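Probable dehydrogenase (Bordetella bronchiseptica, PDB 3MOI) probably catalyses an NAD(P)-dependent oxidoreduction, as a member of the GFO/IDH/MocA family of dehydrogenases. Local coordinates at residues Thr195-Met200 and Leu373-Ser378. Residues are numbered along the deposited sequence; the frame is centred on the assembly and turned at random.
Sequences TAVRAM and LAVLES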
loop_
_atom_site.group_PDB
_atom_site.type_symbol
_atom_site.label_atom_id
_atom_site.label_comp_id
_atom_site.label_asym_id
_atom_site.label_seq_id
_atom_site.Cartn_x
_atom_site.Cartn_y
_atom_site.Cartn_z
ATOM N N THR A 195 9.900 2.069 -16.378
ATOM C CA THR A 195 10.087 1.197 -17.570
ATOM C C THR A 195 9.015 0.141 -17.729
ATOM O O THR A 195 8.947 -0.490 -18.759
ATOM C CB THR A 195 11.430 0.418 -17.552
ATOM O OG1 THR A 195 11.514 -0.304 -16.319
ATOM C CG2 THR A 195 12.626 1.384 -17.649
ATOM N N ALA A 196 8.158 -0.065 -16.743
ATOM C CA ALA A 196 7.017 -0.963 -16.987
ATOM C C ALA A 196 5.861 -0.630 -16.033
ATOM O O ALA A 196 6.073 -0.092 -14.963
ATOM C CB ALA A 196 7.439 -2.426 -16.850
ATOM N N VAL A 197 4.651 -0.978 -16.439
ATOM C CA VAL A 197 3.429 -0.622 -15.734
ATOM C C VAL A 197 2.483 -1.800 -15.765
ATOM O O VAL A 197 2.068 -2.234 -16.867
ATOM C CB VAL A 197 2.689 0.510 -16.413
ATOM C CG1 VAL A 197 1.455 0.845 -15.618
ATOM C CG2 VAL A 197 3.574 1.704 -16.600
ATOM N N ARG A 198 2.144 -2.294 -14.570
ATOM C CA ARG A 198 1.019 -3.165 -14.386
ATOM C C ARG A 198 -0.022 -2.428 -13.545
ATOM O O ARG A 198 0.266 -2.082 -12.381
ATOM C CB ARG A 198 1.464 -4.438 -13.662
ATOM C CG ARG A 198 0.349 -5.407 -13.337
ATOM C CD ARG A 198 -0.393 -5.898 -14.603
ATOM N NE ARG A 198 -1.491 -6.778 -14.234
ATOM C CZ ARG A 198 -2.773 -6.466 -14.340
ATOM N NH1 ARG A 198 -3.101 -5.308 -14.875
ATOM N NH2 ARG A 198 -3.722 -7.335 -13.931
ATOM N N ALA A 199 -1.222 -2.209 -14.098
ATOM C CA ALA A 199 -2.294 -1.511 -13.355
ATOM C C ALA A 199 -3.692 -2.069 -13.654
ATOM O O ALA A 199 -3.893 -2.661 -14.691
ATOM C CB ALA A 199 -2.251 -0.052 -13.629
ATOM N N MET A 200 -4.628 -1.840 -12.736
ATOM C CA MET A 200 -6.041 -2.229 -12.823
ATOM C C MET A 200 -6.741 -0.963 -12.431
ATOM O O MET A 200 -6.310 -0.347 -11.476
ATOM C CB MET A 200 -6.354 -3.237 -11.724
ATOM C CG MET A 200 -7.868 -3.697 -11.616
ATOM S SD MET A 200 -8.421 -3.784 -9.906
ATOM C CE MET A 200 -8.386 -2.037 -9.538
ATOM N N LEU A 373 -1.186 6.665 -19.859
ATOM C CA LEU A 373 -1.757 5.844 -20.955
ATOM C C LEU A 373 -1.466 4.376 -20.721
ATOM O O LEU A 373 -2.299 3.524 -21.033
ATOM C CB LEU A 373 -1.258 6.268 -22.358
ATOM C CG LEU A 373 -1.723 7.706 -22.777
ATOM C CD1 LEU A 373 -1.011 8.252 -24.023
ATOM C CD2 LEU A 373 -3.229 7.806 -22.948
ATOM N N ALA A 374 -0.327 4.074 -20.126
ATOM C CA ALA A 374 0.063 2.700 -19.927
ATOM C C ALA A 374 -0.789 2.083 -18.812
ATOM O O ALA A 374 -1.133 0.885 -18.856
ATOM C CB ALA A 374 1.572 2.596 -19.655
ATOM N N VAL A 375 -1.201 2.897 -17.849
ATOM C CA VAL A 375 -2.176 2.456 -16.841
ATOM C C VAL A 375 -3.504 2.096 -17.521
ATOM O O VAL A 375 -4.109 1.043 -17.226
ATOM C CB VAL A 375 -2.407 3.533 -15.767
ATOM C CG1 VAL A 375 -3.651 3.192 -14.929
ATOM C CG2 VAL A 375 -1.115 3.672 -14.866
ATOM N N LEU A 376 -3.959 2.930 -18.453
ATOM C CA LEU A 376 -5.189 2.606 -19.153
ATOM C C LEU A 376 -5.020 1.315 -19.957
ATOM O O LEU A 376 -5.889 0.454 -19.843
ATOM C CB LEU A 376 -5.688 3.735 -20.045
ATOM C CG LEU A 376 -6.294 4.968 -19.344
ATOM C CD1 LEU A 376 -6.339 6.170 -20.311
ATOM C CD2 LEU A 376 -7.674 4.683 -18.742
ATOM N N GLU A 377 -3.914 1.145 -20.707
ATOM C CA GLU A 377 -3.717 -0.078 -21.466
ATOM C C GLU A 377 -3.612 -1.320 -20.578
ATOM O O GLU A 377 -4.228 -2.357 -20.887
ATOM C CB GLU A 377 -2.488 0.004 -22.330
ATOM C CG GLU A 377 -2.245 -1.254 -23.168
ATOM C CD GLU A 377 -0.988 -1.180 -24.068
ATOM O OE1 GLU A 377 -0.494 -0.049 -24.346
ATOM O OE2 GLU A 377 -0.485 -2.278 -24.484
ATOM N N SER A 378 -2.803 -1.244 -19.511
ATOM C CA SER A 378 -2.542 -2.419 -18.685
ATOM C C SER A 378 -3.846 -2.896 -18.062
ATOM O O SER A 378 -4.073 -4.079 -17.921
ATOM C CB SER A 378 -1.586 -2.099 -17.560
ATOM O OG SER A 378 -1.360 -3.234 -16.797
#
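Helix-on-sheet packing against the mixed sheet that carries the GFO/IDH/MocA C-terminal domain strand joins Val197 and Ala199 of strand 195-200 to Ala374, Val375 and Ser378 of helix 373-378, and illustrates how a polar contact can lie beside an apolar seam. The axes approach to 6.5 Å and cross at -60°. Val197 divides its branches between neighbouring helix residues: CG2 rests on Ala374 CB at 3.8 Å, while CG1, anti to the backbone N (chi1 -179°), reaches Val375 CG2 at 3.9 Å, the valines crossing at about a right angle. The other branch of Val375, CG1, lies 3.8 Å from Ala199 CB, and the small alanines let helix and strand come close.

One turn after Ala374, Ser378 points its hydroxyl at the strand, OG anti to its own N. Ala199 N donates to Ser378 OG over 2.9 Å in a nearly straight bond (168°). Arg198 starts out on the other face of the strand, but its chain bends at chi2 and brings NH1 to the same OG at 3.3 Å, a weak bond at the guanidinium edge. Accepting both, the buried hydroxyl donates its own hydrogen bond to Arg383 O, whereas Arg198 has its stronger partners, Gln384 and Thr219, on the second subunit. Strand 194-202 runs between strands 213-220 and 385-386, and helix 362-381 lies against this part of the sheet, Val375 also touching Ile175 of helix 174-177.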